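Local atomic coordinates of phosphoribosylaminoimidazole-succinocarboxamide synthase (Saccharomyces cerevisiae, PDB entry 1OBG), a protein that catalyses the ATP-dependent joining of 4-carboxy-5-aminoimidazole ribotide and aspartate to form SAICAR in de novo purine biosynthesis. Residues Thr29-Ala34 with Ser105-Lys110; Gly9-Val14 with Asp21-Asp26. One frame throughout, in Å; residues are numbered along the deposited sequence.

In the fold
Both contacts lie in one antiparallel sheet of four strands, ordered 13-16, 20-24, 29-34 and 105-109. Contact 2 comes first along the chain and joins the hairpin of the first two strands. Contact 1 follows and pairs strand 29-34 with edge strand 105-109, after some 70 intervening residues. The centres of the two contacts are about 9 Å apart. Strands 20-24 and 29-34 are neighbours, and the backbones of Tyr23 and Leu31 probably share a hydrogen bond. A salt bridge also joins the two contacts, with Lys110 NZ 2.7 Å from Glu24 OE1. Residues of both contacts, Ile22 and Phe32 among them, touch the same AMP, so the sheet forms part of that nucleotide pocket.

Contact 1 (Thr29-Ala34 with Ser105-Lys110). With AMP (adenosine monophosphate), chain D; AMP (adenosine monophosphate), chain B.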
loop_
_atom_site.group_PDB
_atom_site.type_symbol
_atom_site.label_atom_id
_atom_site.label_comp_id
_atom_site.label_asym_id
_atom_site.label_seq_id
_atom_site.Cartn_x
_atom_site.Cartn_y
_atom_site.Cartn_z
ATOM N N THR A 29 0.449 -15.305 14.422
ATOM C CA THR A 29 -0.408 -14.115 14.467
ATOM C C THR A 29 0.432 -12.834 14.698
ATOM O O THR A 29 1.227 -12.772 15.633
ATOM C CB THR A 29 -1.435 -14.280 15.607
ATOM O OG1 THR A 29 -2.187 -15.490 15.419
ATOM C CG2 THR A 29 -2.507 -13.204 15.572
ATOM N N LEU A 30 0.256 -11.831 13.839
ATOM C CA LEU A 30 0.939 -10.558 13.978
ATOM C C LEU A 30 -0.084 -9.446 14.176
ATOM O O LEU A 30 -1.264 -9.587 13.793
ATOM C CB LEU A 30 1.757 -10.243 12.724
ATOM C CG LEU A 30 2.792 -11.311 12.386
ATOM C CD1 LEU A 30 3.174 -11.183 10.919
ATOM C CD2 LEU A 30 4.014 -11.134 13.273
ATOM N N LEU A 31 0.365 -8.354 14.773
ATOM C CA LEU A 31 -0.463 -7.164 14.867
ATOM C C LEU A 31 0.246 -6.059 14.081
ATOM O O LEU A 31 1.391 -5.702 14.404
ATOM C CB LEU A 31 -0.680 -6.755 16.325
ATOM C CG LEU A 31 -1.576 -5.524 16.576
ATOM C CD1 LEU A 31 -3.035 -5.907 16.436
ATOM C CD2 LEU A 31 -1.317 -4.966 17.980
ATOM N N PHE A 32 -0.425 -5.517 13.067
ATOM C CA PHE A 32 0.130 -4.431 12.246
ATOM C C PHE A 32 -0.479 -3.122 12.693
ATOM O O PHE A 32 -1.708 -2.972 12.645
ATOM C CB PHE A 32 -0.289 -4.607 10.787
ATOM C CG PHE A 32 0.489 -5.642 10.032
ATOM C CD1 PHE A 32 0.425 -5.679 8.641
ATOM C CD2 PHE A 32 1.269 -6.579 10.678
ATOM C CE1 PHE A 32 1.139 -6.639 7.927
ATOM C CE2 PHE A 32 1.993 -7.543 9.957
ATOM C CZ PHE A 32 1.939 -7.575 8.611
ATOM N N VAL A 33 0.351 -2.181 13.125
ATOM C CA VAL A 33 -0.173 -0.941 13.655
ATOM C C VAL A 33 0.303 0.146 12.706
ATOM O O VAL A 33 1.516 0.356 12.560
ATOM C CB VAL A 33 0.354 -0.638 15.066
ATOM C CG1 VAL A 33 -0.301 0.635 15.624
ATOM C CG2 VAL A 33 0.133 -1.854 16.007
ATOM N N ALA A 34 -0.642 0.817 12.050
ATOM C CA ALA A 34 -0.278 1.883 11.127
ATOM C C ALA A 34 -0.126 3.195 11.916
ATOM O O ALA A 34 -1.083 3.677 12.558
ATOM C CB ALA A 34 -1.333 1.998 10.014
ATOM N N SER A 105 -5.022 -0.662 13.982
ATOM C CA SER A 105 -4.376 -1.964 14.113
ATOM C C SER A 105 -5.064 -3.085 13.372
ATOM O O SER A 105 -6.296 -3.193 13.414
ATOM C CB SER A 105 -4.335 -2.325 15.585
ATOM O OG SER A 105 -3.602 -1.308 16.229
ATOM N N LEU A 106 -4.284 -3.929 12.712
ATOM C CA LEU A 106 -4.842 -5.141 12.102
ATOM C C LEU A 106 -4.210 -6.386 12.662
ATOM O O LEU A 106 -2.977 -6.498 12.709
ATOM C CB LEU A 106 -4.662 -5.147 10.583
ATOM C CG LEU A 106 -5.316 -3.967 9.838
ATOM C CD1 LEU A 106 -4.860 -3.970 8.392
ATOM C CD2 LEU A 106 -6.810 -4.081 9.924
ATOM N N LEU A 107 -5.071 -7.312 13.066
ATOM C CA LEU A 107 -4.674 -8.613 13.568
ATOM C C LEU A 107 -4.666 -9.586 12.409
ATOM O O LEU A 107 -5.697 -9.795 11.746
ATOM C CB LEU A 107 -5.649 -9.057 14.684
ATOM C CG LEU A 107 -5.177 -10.268 15.482
ATOM C CD1 LEU A 107 -3.968 -9.921 16.373
ATOM C CD2 LEU A 107 -6.329 -10.880 16.305
ATOM N N VAL A 108 -3.515 -10.184 12.127
ATOM C CA VAL A 108 -3.418 -10.967 10.898
ATOM C C VAL A 108 -2.730 -12.292 11.103
ATOM O O VAL A 108 -1.918 -12.419 12.014
ATOM C CB VAL A 108 -2.679 -10.193 9.771
ATOM C CG1 VAL A 108 -3.374 -8.838 9.503
ATOM C CG2 VAL A 108 -1.195 -10.003 10.112
ATOM N N HIS A 109 -3.052 -13.260 10.247
ATOM C CA HIS A 109 -2.369 -14.545 10.236
ATOM C C HIS A 109 -1.074 -14.407 9.476
ATOM O O HIS A 109 -1.064 -13.866 8.356
ATOM C CB HIS A 109 -3.205 -15.605 9.530
ATOM C CG HIS A 109 -4.422 -16.027 10.288
ATOM N ND1 HIS A 109 -5.704 -15.793 9.827
ATOM C CD2 HIS A 109 -4.558 -16.672 11.472
ATOM C CE1 HIS A 109 -6.575 -16.279 10.697
ATOM N NE2 HIS A 109 -5.904 -16.814 11.704
ATOM N N LYS A 110 0.008 -14.906 10.081
ATOM C CA LYS A 110 1.309 -14.985 9.442
ATOM C C LYS A 110 1.249 -16.049 8.354
ATOM O O LYS A 110 0.723 -17.143 8.590
ATOM C CB LYS A 110 2.362 -15.369 10.487
ATOM C CG LYS A 110 3.739 -14.781 10.262
ATOM C CD LYS A 110 4.736 -15.239 11.335
ATOM C CE LYS A 110 4.241 -14.836 12.740
ATOM N NZ LYS A 110 5.280 -14.851 13.843
HETATM P P AMP D . -16.645 -7.355 10.777
HETATM O O1P AMP D . -15.959 -7.542 9.409
HETATM O O2P AMP D . -16.141 -8.345 11.761
HETATM O O3P AMP D . -18.255 -7.434 10.623
HETATM O "O5'" AMP D . -16.415 -5.880 11.377
HETATM C "C5'" AMP D . -16.106 -5.663 12.741
HETATM C "C4'" AMP D . -15.058 -4.556 12.876
HETATM O "O4'" AMP D . -13.827 -5.140 13.277
HETATM C "C3'" AMP D . -14.821 -3.827 11.552
HETATM O "O3'" AMP D . -14.537 -2.458 11.763
HETATM C "C2'" AMP D . -13.595 -4.540 11.016
HETATM O "O2'" AMP D . -12.871 -3.760 10.087
HETATM C "C1'" AMP D . -12.838 -4.910 12.290
HETATM N N9 AMP D . -11.985 -6.102 12.092
HETATM C C8 AMP D . -12.347 -7.326 11.572
HETATM N N7 AMP D . -11.262 -8.137 11.553
HETATM C C5 AMP D . -10.214 -7.444 12.057
HETATM C C6 AMP D . -8.887 -7.794 12.267
HETATM N N6 AMP D . -8.429 -8.967 11.819
HETATM N N1 AMP D . -8.041 -6.855 12.806
HETATM C C2 AMP D . -8.487 -5.593 13.139
HETATM N N3 AMP D . -9.807 -5.248 12.935
HETATM C C4 AMP D . -10.652 -6.162 12.397
HETATM P P AMP B . 6.226 -3.492 6.005
HETATM O O1P AMP B . 5.230 -2.780 5.079
HETATM O O2P AMP B . 6.150 -3.005 7.408
HETATM O O3P AMP B . 7.728 -3.312 5.437
HETATM O "O5'" AMP B . 5.870 -5.056 6.045
HETATM C "C5'" AMP B . 6.572 -5.858 6.954
HETATM C "C4'" AMP B . 6.773 -7.220 6.330
HETATM O "O4'" AMP B . 5.659 -8.033 6.640
HETATM C "C3'" AMP B . 6.870 -7.128 4.806
HETATM O "O3'" AMP B . 8.038 -7.796 4.395
HETATM C "C2'" AMP B . 5.642 -7.872 4.317
HETATM O "O2'" AMP B . 5.958 -8.609 3.167
HETATM C "C1'" AMP B . 5.342 -8.786 5.502
HETATM N N9 AMP B . 3.947 -9.264 5.594
HETATM C C8 AMP B . 2.777 -8.631 5.246
HETATM N N7 AMP B . 1.751 -9.480 5.519
HETATM C C5 AMP B . 2.247 -10.627 6.038
HETATM C C6 AMP B . 1.668 -11.816 6.493
HETATM N N6 AMP B . 0.346 -11.937 6.655
HETATM N N1 AMP B . 2.493 -12.822 6.968
HETATM C C2 AMP B . 3.860 -12.664 7.012
HETATM N N3 AMP B . 4.425 -11.481 6.565
HETATM C C4 AMP B . 3.632 -10.492 6.089
#
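Strands 29-34 and 105-109 pair antiparallel beside two bound AMP molecules, and Leu30, Phe32, Leu106 and Val108 carry the hydrogen bonds between them. Each of the pairs Leu30-Val108 and Phe32-Leu106 is closed by two backbone bonds. The shortest runs from Leu106 N to Phe32 O at 2.7 Å. The side chains of these four residues share one face of the sheet. Val108 CG2 sits over a face of the Phe32 ring, offset toward its rim, in a CH-pi contact 4.2 Å from the centroid. With CG1 anti to the carbonyl carbon (chi1 -56°), CG2 of Val108 falls between the backbone N and the carbonyl carbon, and it also meets Leu30 CB. At its far end the Phe32 ring turns an edge to the AMP of chain B, with CZ 3.6 Å from C8 of the base. Lys110 lays its aliphatic chain across Leu30 at about a right angle, and CG comes 3.7 Å from Leu30 CD1. Its NZ forms a salt bridge with Glu24. On the other face, Thr29 CG2 touches Leu107 CD1, and Leu31 CD1 reaches Ser105 CB. Ser105 OG bonds to Leu101 O. Leu107 belongs to a non-hydrogen-bonded pair, so its N and O face away from strand 29-34. They grip the adenine of AMP chain D: N donates to N1 at 3.0 Å, and O accepts from N6 at 2.9 Å. His109 O likewise takes N6 of AMP chain B at 2.9 Å. The outer edge of strand 105-109 thus serves both AMP pockets of this enzyme.

Contact 2 (Gly9-Val14 with Asp21-Asp26); sequences GILPLV and DIYEVD. With AMP (adenosine monophosphate), chain B.
Tyr23 and Leu13 face each other as a non-hydrogen-bonded antiparallel pair, and the tyrosine side chain crosses those of Leu11 and Leu13 at a slant. Its CB lies 3.6 Å from Pro12 O and also meets Leu11 CD2. CG sits a little farther from the same carbonyl. CD1 touches Leu13 CA at 3.6 Å, while Leu11 O lies at the ring edge. Farther out, Leu13 CD1 covers one face, 3.7 Å from both CE1 and CZ. Leu13 reaches there because its CG is anti to the backbone N (chi1 -178°). The hydroxyl at the tip is hydrogen-bonded to Thr5. With an alanine in place of Tyr23, Leu13 CD1 would probably lose the aromatic face it lies on, and Thr5 its hydroxyl partner. Two backbone bonds flank the pair, Glu24 N to Pro12 O at 2.9 Å and Val14 N to Ile22 O at 2.8 Å. Val14 CG2 packs on Glu24 CB, and the Glu24 carboxylate pairs with Lys110. Ile22 CD1 approaches C5' of AMP chain B. Beyond this pairing, Val25 and Asp26 both face Thr29, a classic beta bulge. The whole is a beta hairpin at the rim of an antiparallel sheet, with one strand lining the nucleotide pocket.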
loop_
_atom_site.group_PDB
_atom_site.type_symbol
_atom_site.label_atom_id
_atom_site.label_comp_id
_atom_site.label_asym_id
_atom_site.label_seq_id
_atom_site.Cartn_x
_atom_site.Cartn_y
_atom_site.Cartn_z
ATOM N N GLY A 9 6.998 -4.043 26.063
ATOM C CA GLY A 9 7.243 -5.463 26.202
ATOM C C GLY A 9 5.991 -6.303 26.385
ATOM O O GLY A 9 6.091 -7.539 26.494
ATOM N N ILE A 10 4.812 -5.668 26.398
ATOM C CA ILE A 10 3.571 -6.419 26.619
ATOM C C ILE A 10 3.294 -7.349 25.435
ATOM O O ILE A 10 2.704 -8.431 25.577
ATOM C CB ILE A 10 2.382 -5.462 26.887
ATOM C CG1 ILE A 10 2.534 -4.831 28.273
ATOM C CG2 ILE A 10 1.043 -6.211 26.763
ATOM C CD1 ILE A 10 1.775 -3.519 28.464
ATOM N N LEU A 11 3.746 -6.907 24.269
ATOM C CA LEU A 11 3.795 -7.714 23.079
ATOM C C LEU A 11 5.175 -7.519 22.497
ATOM O O LEU A 11 5.666 -6.404 22.521
ATOM C CB LEU A 11 2.798 -7.134 22.075
ATOM C CG LEU A 11 1.671 -7.924 21.427
ATOM C CD1 LEU A 11 1.065 -9.027 22.274
ATOM C CD2 LEU A 11 0.602 -6.942 20.907
ATOM N N PRO A 12 5.793 -8.571 21.958
ATOM C CA PRO A 12 7.096 -8.430 21.300
ATOM C C PRO A 12 7.007 -7.628 20.011
ATOM O O PRO A 12 6.232 -7.987 19.093
ATOM C CB PRO A 12 7.500 -9.865 20.962
ATOM C CG PRO A 12 6.597 -10.750 21.767
ATOM C CD PRO A 12 5.310 -9.961 21.941
ATOM N N LEU A 13 7.796 -6.563 19.969
ATOM C CA LEU A 13 8.023 -5.798 18.757
ATOM C C LEU A 13 8.784 -6.666 17.756
ATOM O O LEU A 13 9.782 -7.289 18.101
ATOM C CB LEU A 13 8.808 -4.517 19.078
ATOM C CG LEU A 13 9.086 -3.557 17.901
ATOM C CD1 LEU A 13 7.769 -2.971 17.323
ATOM C CD2 LEU A 13 10.061 -2.446 18.299
ATOM N N VAL A 14 8.306 -6.724 16.519
ATOM C CA VAL A 14 9.031 -7.424 15.483
ATOM C C VAL A 14 9.873 -6.418 14.697
ATOM O O VAL A 14 11.068 -6.610 14.539
ATOM C CB VAL A 14 8.120 -8.211 14.524
ATOM C CG1 VAL A 14 8.943 -8.765 13.342
ATOM C CG2 VAL A 14 7.454 -9.340 15.245
ATOM N N ASP A 21 4.235 -0.337 12.660
ATOM C CA ASP A 21 4.908 -1.035 13.742
ATOM C C ASP A 21 4.284 -2.428 13.776
ATOM O O ASP A 21 3.066 -2.566 13.751
ATOM C CB ASP A 21 4.685 -0.328 15.089
ATOM C CG ASP A 21 5.387 1.013 15.178
ATOM O OD1 ASP A 21 5.184 1.714 16.186
ATOM O OD2 ASP A 21 6.143 1.463 14.296
ATOM N N ILE A 22 5.120 -3.459 13.829
ATOM C CA ILE A 22 4.627 -4.821 13.714
ATOM C C ILE A 22 4.935 -5.542 15.011
ATOM O O ILE A 22 6.076 -5.511 15.457
ATOM C CB ILE A 22 5.297 -5.540 12.514
ATOM C CG1 ILE A 22 4.968 -4.810 11.184
ATOM C CG2 ILE A 22 4.810 -6.983 12.421
ATOM C CD1 ILE A 22 5.804 -5.327 9.999
ATOM N N TYR A 23 3.926 -6.186 15.603
ATOM C CA TYR A 23 4.099 -6.938 16.850
ATOM C C TYR A 23 3.749 -8.383 16.617
ATOM O O TYR A 23 2.910 -8.679 15.772
ATOM C CB TYR A 23 3.179 -6.367 17.945
ATOM C CG TYR A 23 3.653 -5.003 18.375
ATOM C CD1 TYR A 23 4.588 -4.877 19.406
ATOM C CD2 TYR A 23 3.191 -3.842 17.736
ATOM C CE1 TYR A 23 5.048 -3.656 19.799
ATOM C CE2 TYR A 23 3.646 -2.597 18.117
ATOM C CZ TYR A 23 4.576 -2.510 19.147
ATOM O OH TYR A 23 5.039 -1.295 19.546
ATOM N N GLU A 24 4.365 -9.292 17.357
ATOM C CA GLU A 24 3.987 -10.687 17.250
ATOM C C GLU A 24 3.014 -11.024 18.389
ATOM O O GLU A 24 3.276 -10.701 19.536
ATOM C CB GLU A 24 5.243 -11.559 17.300
ATOM C CG GLU A 24 4.976 -13.034 17.480
ATOM C CD GLU A 24 6.190 -13.882 17.161
ATOM O OE1 GLU A 24 6.621 -13.933 15.990
ATOM O OE2 GLU A 24 6.711 -14.499 18.076
ATOM N N VAL A 25 1.890 -11.649 18.074
ATOM C CA VAL A 25 0.896 -11.954 19.094
ATOM C C VAL A 25 1.105 -13.418 19.515
ATOM O O VAL A 25 1.122 -13.727 20.686
ATOM C CB VAL A 25 -0.550 -11.690 18.600
ATOM C CG1 VAL A 25 -1.582 -12.173 19.627
ATOM C CG2 VAL A 25 -0.738 -10.195 18.288
ATOM N N ASP A 26 1.264 -14.299 18.542
ATOM C CA ASP A 26 1.776 -15.640 18.795
ATOM C C ASP A 26 2.537 -16.083 17.561
ATOM O O ASP A 26 2.776 -15.279 16.626
ATOM C CB ASP A 26 0.663 -16.634 19.197
ATOM C CG ASP A 26 -0.443 -16.741 18.160
ATOM O OD1 ASP A 26 -1.609 -16.681 18.565
ATOM O OD2 ASP A 26 -0.257 -16.891 16.921
HETATM P P AMP B . 6.226 -3.492 6.005
HETATM O O1P AMP B . 5.230 -2.780 5.079
HETATM O O2P AMP B . 6.150 -3.005 7.408
HETATM O O3P AMP B . 7.728 -3.312 5.437
HETATM O "O5'" AMP B . 5.870 -5.056 6.045
HETATM C "C5'" AMP B . 6.572 -5.858 6.954
HETATM C "C4'" AMP B . 6.773 -7.220 6.330
HETATM O "O4'" AMP B . 5.659 -8.033 6.640
HETATM C "C3'" AMP B . 6.870 -7.128 4.806
HETATM O "O3'" AMP B . 8.038 -7.796 4.395
HETATM C "C2'" AMP B . 5.642 -7.872 4.317
HETATM O "O2'" AMP B . 5.958 -8.609 3.167
HETATM C "C1'" AMP B . 5.342 -8.786 5.502
HETATM N N9 AMP B . 3.947 -9.264 5.594
HETATM C C8 AMP B . 2.777 -8.631 5.246
HETATM N N7 AMP B . 1.751 -9.480 5.519
HETATM C C5 AMP B . 2.247 -10.627 6.038
HETATM C C6 AMP B . 1.668 -11.816 6.493
HETATM N N6 AMP B . 0.346 -11.937 6.655
HETATM N N1 AMP B . 2.493 -12.822 6.968
HETATM C C2 AMP B . 3.860 -12.664 7.012
HETATM N N3 AMP B . 4.425 -11.481 6.565
HETATM C C4 AMP B . 3.632 -10.492 6.089
#